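Local structure of NtrC family transcriptional regulator (Clostridium acetobutylicum ATCC 824, 2Q5C) at residues 35-40 with 149-154; 61-66 with 100-105; 111-114 with 118-121. The protein probably activates transcription as an ATP-dependent, sigma-54-type regulator of the NtrC family, of which this chain is the N-terminal PrpR_N domain. All blocks are in the same frame, centred on the assembly; numbering follows the deposited sequence. Where two conformers were deposited one is given.

Interaction 1 of 3, residues 35-40 with 149-154. With SO4 (sulfate ion), chain F.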
# COMPACT_ATOMS: atom_id res chain seq x y z
N THR A 35 -5.82 -7.23 8.71
CA THR A 35 -5.03 -6.04 8.88
C THR A 35 -3.59 -6.44 9.06
O THR A 35 -3.21 -6.99 10.12
CB THR A 35 -5.54 -5.23 10.10
OG1 THR A 35 -6.91 -4.89 9.88
CG2 THR A 35 -4.72 -3.95 10.31
N ALA A 36 -2.78 -6.21 8.03
CA ALA A 36 -1.38 -6.62 8.08
C ALA A 36 -0.60 -6.03 6.92
O ALA A 36 -1.19 -5.59 5.95
CB ALA A 36 -1.29 -8.16 8.01
N SER A 37 0.74 -6.08 7.03
CA SER A 37 1.60 -5.69 5.91
C SER A 37 2.84 -6.59 5.83
O SER A 37 3.19 -7.29 6.81
CB SER A 37 2.07 -4.23 6.04
OG SER A 37 2.97 -4.11 7.13
N LEU A 38 3.50 -6.53 4.68
CA LEU A 38 4.85 -7.08 4.51
C LEU A 38 4.97 -8.55 4.94
O LEU A 38 4.11 -9.37 4.56
CB LEU A 38 5.88 -6.18 5.16
CG LEU A 38 5.83 -4.71 4.67
CD1 LEU A 38 6.91 -3.89 5.37
CD2 LEU A 38 5.94 -4.57 3.17
N THR A 39 6.00 -8.91 5.71
CA THR A 39 6.18 -10.34 6.05
C THR A 39 4.99 -10.91 6.82
O THR A 39 4.51 -12.02 6.52
CB THR A 39 7.51 -10.58 6.79
OG1 THR A 39 8.57 -10.17 5.94
CG2 THR A 39 7.68 -12.06 7.17
N ARG A 40 4.47 -10.17 7.79
CA ARG A 40 3.32 -10.67 8.54
C ARG A 40 2.10 -10.90 7.63
O ARG A 40 1.39 -11.90 7.79
CB ARG A 40 2.98 -9.67 9.64
CG ARG A 40 1.78 -10.06 10.43
CD ARG A 40 1.74 -9.35 11.76
NE ARG A 40 0.50 -9.69 12.45
CZ ARG A 40 -0.65 -9.07 12.26
NH1 ARG A 40 -0.73 -8.05 11.41
NH2 ARG A 40 -1.74 -9.46 12.92
N GLY A 149 4.07 4.70 2.46
CA GLY A 149 3.07 3.75 2.94
C GLY A 149 3.04 3.63 4.45
O GLY A 149 3.94 4.10 5.17
N LYS A 150 2.01 2.96 4.96
CA LYS A 150 1.71 2.94 6.38
C LYS A 150 2.80 2.34 7.26
O LYS A 150 3.05 2.84 8.37
CB LYS A 150 0.37 2.20 6.63
CG LYS A 150 -0.14 2.23 8.06
CD LYS A 150 -0.38 3.64 8.57
CE LYS A 150 -1.48 3.67 9.65
NZ LYS A 150 -1.17 2.82 10.85
N THR A 151 3.45 1.26 6.84
CA THR A 151 4.48 0.67 7.69
C THR A 151 5.63 1.67 7.86
O THR A 151 6.18 1.84 8.97
CB THR A 151 4.97 -0.65 7.10
OG1 THR A 151 3.82 -1.47 6.83
CG2 THR A 151 5.88 -1.36 8.06
N VAL A 152 5.98 2.32 6.76
CA VAL A 152 7.04 3.34 6.79
C VAL A 152 6.63 4.55 7.61
O VAL A 152 7.44 5.05 8.41
CB VAL A 152 7.46 3.71 5.38
CG1 VAL A 152 8.48 4.85 5.38
CG2 VAL A 152 8.07 2.50 4.68
N THR A 153 5.41 5.07 7.43
CA THR A 153 5.04 6.27 8.20
C THR A 153 4.92 5.94 9.66
O THR A 153 5.23 6.80 10.50
CB THR A 153 3.78 6.99 7.65
OG1 THR A 153 2.68 6.08 7.64
CG2 THR A 153 4.04 7.50 6.23
N ASP A 154 4.48 4.72 9.99
CA ASP A 154 4.45 4.30 11.40
C ASP A 154 5.85 4.33 12.00
O ASP A 154 6.02 4.80 13.14
CB ASP A 154 3.82 2.92 11.58
CG ASP A 154 2.31 2.95 11.54
OD1 ASP A 154 1.71 4.03 11.70
OD2 ASP A 154 1.72 1.84 11.39
S SO4 F . -7.85 -8.44 11.58
O1 SO4 F . -6.61 -8.91 10.95
O2 SO4 F . -7.55 -7.96 12.93
O3 SO4 F . -8.42 -7.33 10.82
O4 SO4 F . -8.79 -9.55 11.65
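Thr-151 lays both branches of its side chain against residues 37 and 38, hydroxyl on Ser-37 and methyl on Leu-38. Its OG1 lies 2.8 Å from Ser-37 OG in a hydrogen bond that either hydroxyl could donate. The apolar half is looser: Thr-151 CG2 and Leu-38 CD1 approach tip to tip at 3.8 Å. One torsion serves both, since with chi1 at -52° the oxygen stands beside the backbone N while CG2 is anti to it, and a single threonine can thus present a polar and an apolar arm at once. Side-chain bonds also form within each segment. Arg-40 folds back so that NH1 meets Thr-35 O on a lone pair in the carbonyl plane, at 3.0 Å. Gly-149 is the N-cap of the following helix, on whose first turn Lys-150 NZ reaches the syn lone pair of Asp-154 OD2 in a salt bridge. A sulfate, probably from the crystallisation liquor, accepts a nearly straight bond from Thr-35 N (174°). The contact bridges the two alpha/beta lobes at the N-terminal parts of helices 38-48 and 150-158. Gln-12 and a glycerol, probably also from the liquor, bond to Thr-151 OG1, Ile-131 of helix 131-140 packs on both Leu-38 and Thr-151, and Thr-61 of helix 59-66 bonds to Leu-38 N.

Interaction 2 of 3, residues 61-66 with 100-105. With SO4 (sulfate ion), chain E.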
# COMPACT_ATOMS: atom_id res chain seq x y z
N THR A 61 3.55 -4.90 0.16
CA THR A 61 2.88 -6.09 0.70
C THR A 61 2.52 -7.06 -0.41
O THR A 61 2.68 -8.28 -0.25
CB THR A 61 1.67 -5.66 1.52
OG1 THR A 61 2.14 -4.98 2.68
CG2 THR A 61 0.85 -6.88 1.98
N SER A 62 2.07 -6.54 -1.55
CA SER A 62 1.66 -7.41 -2.65
C SER A 62 2.85 -8.23 -3.19
O SER A 62 2.66 -9.37 -3.63
CB SER A 62 0.93 -6.61 -3.73
OG SER A 62 1.79 -5.78 -4.47
N ASP A 63 4.05 -7.65 -3.15
CA ASP A 63 5.26 -8.35 -3.57
C ASP A 63 5.57 -9.50 -2.60
O ASP A 63 5.88 -10.63 -3.03
CB ASP A 63 6.40 -7.35 -3.62
CG ASP A 63 7.64 -7.89 -4.30
OD1 ASP A 63 7.50 -8.68 -5.25
OD2 ASP A 63 8.74 -7.49 -3.89
N TYR A 64 5.48 -9.25 -1.30
CA TYR A 64 5.68 -10.29 -0.29
C TYR A 64 4.67 -11.42 -0.44
O TYR A 64 5.01 -12.60 -0.32
CB TYR A 64 5.61 -9.68 1.12
CG TYR A 64 6.93 -9.04 1.53
CD1 TYR A 64 7.27 -7.76 1.12
CD2 TYR A 64 7.82 -9.76 2.32
CE1 TYR A 64 8.52 -7.21 1.47
CE2 TYR A 64 9.05 -9.22 2.69
CZ TYR A 64 9.37 -7.94 2.27
OH TYR A 64 10.60 -7.44 2.62
N ILE A 65 3.43 -11.05 -0.72
CA ILE A 65 2.39 -12.08 -0.90
C ILE A 65 2.60 -12.86 -2.19
O ILE A 65 2.51 -14.09 -2.17
CB ILE A 65 1.00 -11.42 -0.84
CG1 ILE A 65 0.76 -10.97 0.60
CG2 ILE A 65 -0.11 -12.42 -1.26
CD1 ILE A 65 -0.51 -10.15 0.82
N LYS A 66 2.87 -12.18 -3.30
CA LYS A 66 2.96 -12.88 -4.57
C LYS A 66 4.07 -13.93 -4.53
O LYS A 66 3.90 -15.00 -5.11
CB LYS A 66 3.20 -11.92 -5.72
CG LYS A 66 3.16 -12.61 -7.10
CD LYS A 66 3.32 -11.59 -8.22
CE LYS A 66 2.61 -12.06 -9.49
NZ LYS A 66 1.12 -11.90 -9.38
N ILE A 100 9.20 8.30 0.46
CA ILE A 100 9.83 6.98 0.51
C ILE A 100 9.00 6.02 -0.32
O ILE A 100 7.80 5.84 -0.08
CB ILE A 100 10.01 6.47 1.96
CG1 ILE A 100 10.93 7.44 2.73
CG2 ILE A 100 10.57 5.03 1.97
CD1 ILE A 100 11.23 7.08 4.16
N ALA A 101 9.63 5.43 -1.33
CA ALA A 101 8.91 4.51 -2.21
C ALA A 101 9.56 3.14 -2.23
O ALA A 101 10.76 3.01 -2.01
CB ALA A 101 8.85 5.05 -3.60
N TYR A 102 8.75 2.12 -2.50
CA TYR A 102 9.23 0.75 -2.66
C TYR A 102 9.77 0.54 -4.06
O TYR A 102 9.02 0.67 -5.03
CB TYR A 102 8.07 -0.23 -2.43
CG TYR A 102 8.47 -1.69 -2.43
CD1 TYR A 102 9.36 -2.18 -1.49
CD2 TYR A 102 7.90 -2.60 -3.35
CE1 TYR A 102 9.71 -3.51 -1.44
CE2 TYR A 102 8.28 -3.97 -3.31
CZ TYR A 102 9.17 -4.39 -2.34
OH TYR A 102 9.58 -5.72 -2.20
N LYS A 103 11.06 0.21 -4.14
CA LYS A 103 11.78 -0.14 -5.39
C LYS A 103 11.93 0.98 -6.43
O LYS A 103 13.05 1.25 -6.87
CB LYS A 103 11.27 -1.46 -6.01
CG LYS A 103 11.53 -2.64 -5.12
CD LYS A 103 11.17 -4.00 -5.74
CE LYS A 103 11.53 -5.13 -4.79
NZ LYS A 103 11.16 -6.51 -5.29
N HIS A 104 10.82 1.61 -6.80
CA HIS A 104 10.81 2.58 -7.89
C HIS A 104 9.89 3.77 -7.55
O HIS A 104 8.87 3.62 -6.86
CB HIS A 104 10.34 1.92 -9.20
CG HIS A 104 11.17 0.74 -9.63
ND1 HIS A 104 12.49 0.85 -10.00
CD2 HIS A 104 10.86 -0.58 -9.75
CE1 HIS A 104 12.97 -0.34 -10.33
NE2 HIS A 104 12.00 -1.22 -10.19
N SER A 105 10.24 4.95 -8.07
CA SER A 105 9.38 6.12 -7.98
C SER A 105 8.03 5.87 -8.65
O SER A 105 7.95 5.20 -9.67
CB SER A 105 10.03 7.30 -8.70
OG SER A 105 11.37 7.47 -8.26
S SO4 E . 12.97 -9.18 4.40
O1 SO4 E . 14.34 -9.67 4.33
O2 SO4 E . 12.16 -9.95 5.35
O3 SO4 E . 13.04 -7.79 4.86
O4 SO4 E . 12.37 -9.28 3.08
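Asp-63 and Tyr-102 meet through one short bond, in which Tyr-102 OH donates to Asp-63 OD2 at 2.6 Å. The hydroxyl takes the anti lone pair of the carboxylate oxygen, which itself lies at the edge of the tyrosine ring and in its plane; the two planes are turned 59° apart. Lys-103 comes to the same oxygen from the syn side, 31° out of the carboxylate plane, its NZ forming a salt bridge of 3.0 Å. OD2 therefore accepts from two donors approaching in different directions. With CG anti to the backbone N (chi1 -168°), Asp-63 extends from its helix toward both. Asp-63 was modelled in two conformers, and these bonds are those of one of them.

The donors are positioned in turn by their own surroundings. The extended Lys-103 chain runs across its neighbour, its CG 3.8 Å above the centre of the Tyr-102 ring, while Phe-125 meets that ring edge-to-face. The backbone reverses at Lys-103 in a gamma turn, closed by His-104 N bonding to Tyr-102 O at 2.7 Å. On the helix side, Lys-67 pairs with Asp-63 OD1; two lysines and a tyrosyl hydroxyl would be expected to favour the ionised carboxylate. Nearby, Tyr-64 OH donates to O4 of a sulfate, probably from the crystallisation liquor, at 2.6 Å, and Asp-129 N holds the same ion.

Helix 59-66 follows strand 54-58 of one parallel sheet, and Tyr-102 ends strand 96-102 of the other. A polar bridge across facing C-terminal strand ends is consistent with a two-lobed, Rossmann-like sensor domain whose cleft lies between the lobes.

Interaction 3 of 3, residues 111-114 with 118-121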
# COMPACT_ATOMS: atom_id res chain seq x y z
N GLU A 111 8.78 16.80 -10.52
CA GLU A 111 7.48 17.25 -10.94
C GLU A 111 6.60 17.66 -9.77
O GLU A 111 5.91 18.68 -9.82
CB GLU A 111 6.80 16.17 -11.80
CG GLU A 111 5.56 16.69 -12.45
CD GLU A 111 5.05 15.85 -13.61
OE1 GLU A 111 5.35 14.64 -13.69
OE2 GLU A 111 4.32 16.43 -14.43
N ILE A 112 6.61 16.87 -8.70
CA ILE A 112 5.77 17.22 -7.56
C ILE A 112 6.31 18.45 -6.80
O ILE A 112 5.54 19.26 -6.29
CB ILE A 112 5.56 15.99 -6.65
CG1 ILE A 112 4.55 16.27 -5.53
CG2 ILE A 112 6.90 15.44 -6.16
CD1 ILE A 112 3.74 15.03 -5.16
N GLU A 113 7.63 18.62 -6.78
CA GLU A 113 8.23 19.85 -6.21
C GLU A 113 7.74 21.07 -6.97
O GLU A 113 7.33 22.06 -6.36
CB GLU A 113 9.74 19.79 -6.29
CG GLU A 113 10.37 18.82 -5.29
CD GLU A 113 11.87 18.75 -5.41
OE1 GLU A 113 12.39 18.54 -6.53
OE2 GLU A 113 12.55 18.89 -4.38
N ALA A 114 7.78 20.99 -8.29
CA ALA A 114 7.33 22.08 -9.13
C ALA A 114 5.84 22.37 -8.96
O ALA A 114 5.45 23.54 -8.90
CB ALA A 114 7.65 21.75 -10.58
N VAL A 118 7.08 22.33 -2.94
CA VAL A 118 7.77 21.66 -1.84
C VAL A 118 9.17 21.24 -2.23
O VAL A 118 9.54 21.28 -3.41
CB VAL A 118 6.97 20.41 -1.37
CG1 VAL A 118 5.68 20.82 -0.74
CG2 VAL A 118 6.72 19.45 -2.52
N LYS A 119 9.97 20.87 -1.23
CA LYS A 119 11.27 20.27 -1.47
C LYS A 119 11.14 18.83 -1.05
O LYS A 119 10.62 18.53 0.03
CB LYS A 119 12.36 20.98 -0.64
CG LYS A 119 13.77 20.57 -1.03
CD LYS A 119 14.81 21.46 -0.35
CE LYS A 119 16.22 20.94 -0.63
NZ LYS A 119 17.07 21.00 0.61
N ILE A 120 11.56 17.93 -1.93
CA ILE A 120 11.40 16.51 -1.69
C ILE A 120 12.73 15.82 -1.85
O ILE A 120 13.42 16.02 -2.87
CB ILE A 120 10.38 15.92 -2.69
CG1 ILE A 120 8.98 16.41 -2.35
CG2 ILE A 120 10.39 14.38 -2.66
CD1 ILE A 120 7.98 16.15 -3.41
N LYS A 121 13.10 15.03 -0.86
CA LYS A 121 14.20 14.08 -1.00
C LYS A 121 13.58 12.70 -1.11
O LYS A 121 12.81 12.30 -0.26
CB LYS A 121 15.17 14.15 0.17
CG LYS A 121 16.43 13.32 -0.05
CD LYS A 121 17.63 13.88 0.75
CE LYS A 121 18.95 13.17 0.41
NZ LYS A 121 19.25 13.12 -1.06
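A glutamate carboxylate takes the place of a backbone partner here: Glu-113 OE2 accepts the N-H of Ile-120 at 2.8 Å, nearly straight at 172°. The donor comes from the anti side of the oxygen and 30° out of the carboxylate plane. The side chain reaches that far because, after CG is set beside the backbone N (chi1 -73°), it runs on extended beyond CG. Along the way its methylenes lie against the strand, with CG 3.2 Å from Val-118 O and 3.9 Å from Ile-120 CB. A second, weak tie joins Val-118 N to Glu-113 O at 3.4 Å. Ile-120 points its CB toward the helix and its CD1 faces Ile-112, one of whose two conformers lies doubtfully close, so nothing finer can be read from that pair. Val-87 of helix 80-90 touches the side chains of both Ile-112 and Val-118.

Helix 109-116 and strand 119-125 are the last two elements of a right-handed beta-alpha-beta unit that begins with strand 96-102. Strand 119-125 is outermost in its sheet: Lys-119 and Lys-121 bond to strand 96-102, whereas Ile-120 N turns to the glutamate. Lys-109 NZ binds both Glu-113 OE1 and Ile-120 O, which should offset the nearness of two acceptors, Glu-113 OE2 and Ile-120 O. Two helix side chains of opposite charge, Glu-113 and Lys-109, thus take the N-H and C=O of Ile-120 at the sheet edge.

Interactions 1 and 2 both span the two lobes, joining the same halves of the chain through different elements. They touch, helices 38-48 and 59-66 meeting between them. Interaction 1 is partly buried and relies on neutral hydroxyls with a little apolar packing, whereas interaction 2, at the surface, adds charge to a hydroxyl bond. Interaction 3 is buried and stays within one lobe, about 22 Å from interaction 2, centre to centre, although strands 96-102 and 119-125 adjoin in one sheet. A carboxylate thus serves side-chain donors between lobes in interaction 2 and a backbone N-H within a single crossover in interaction 3.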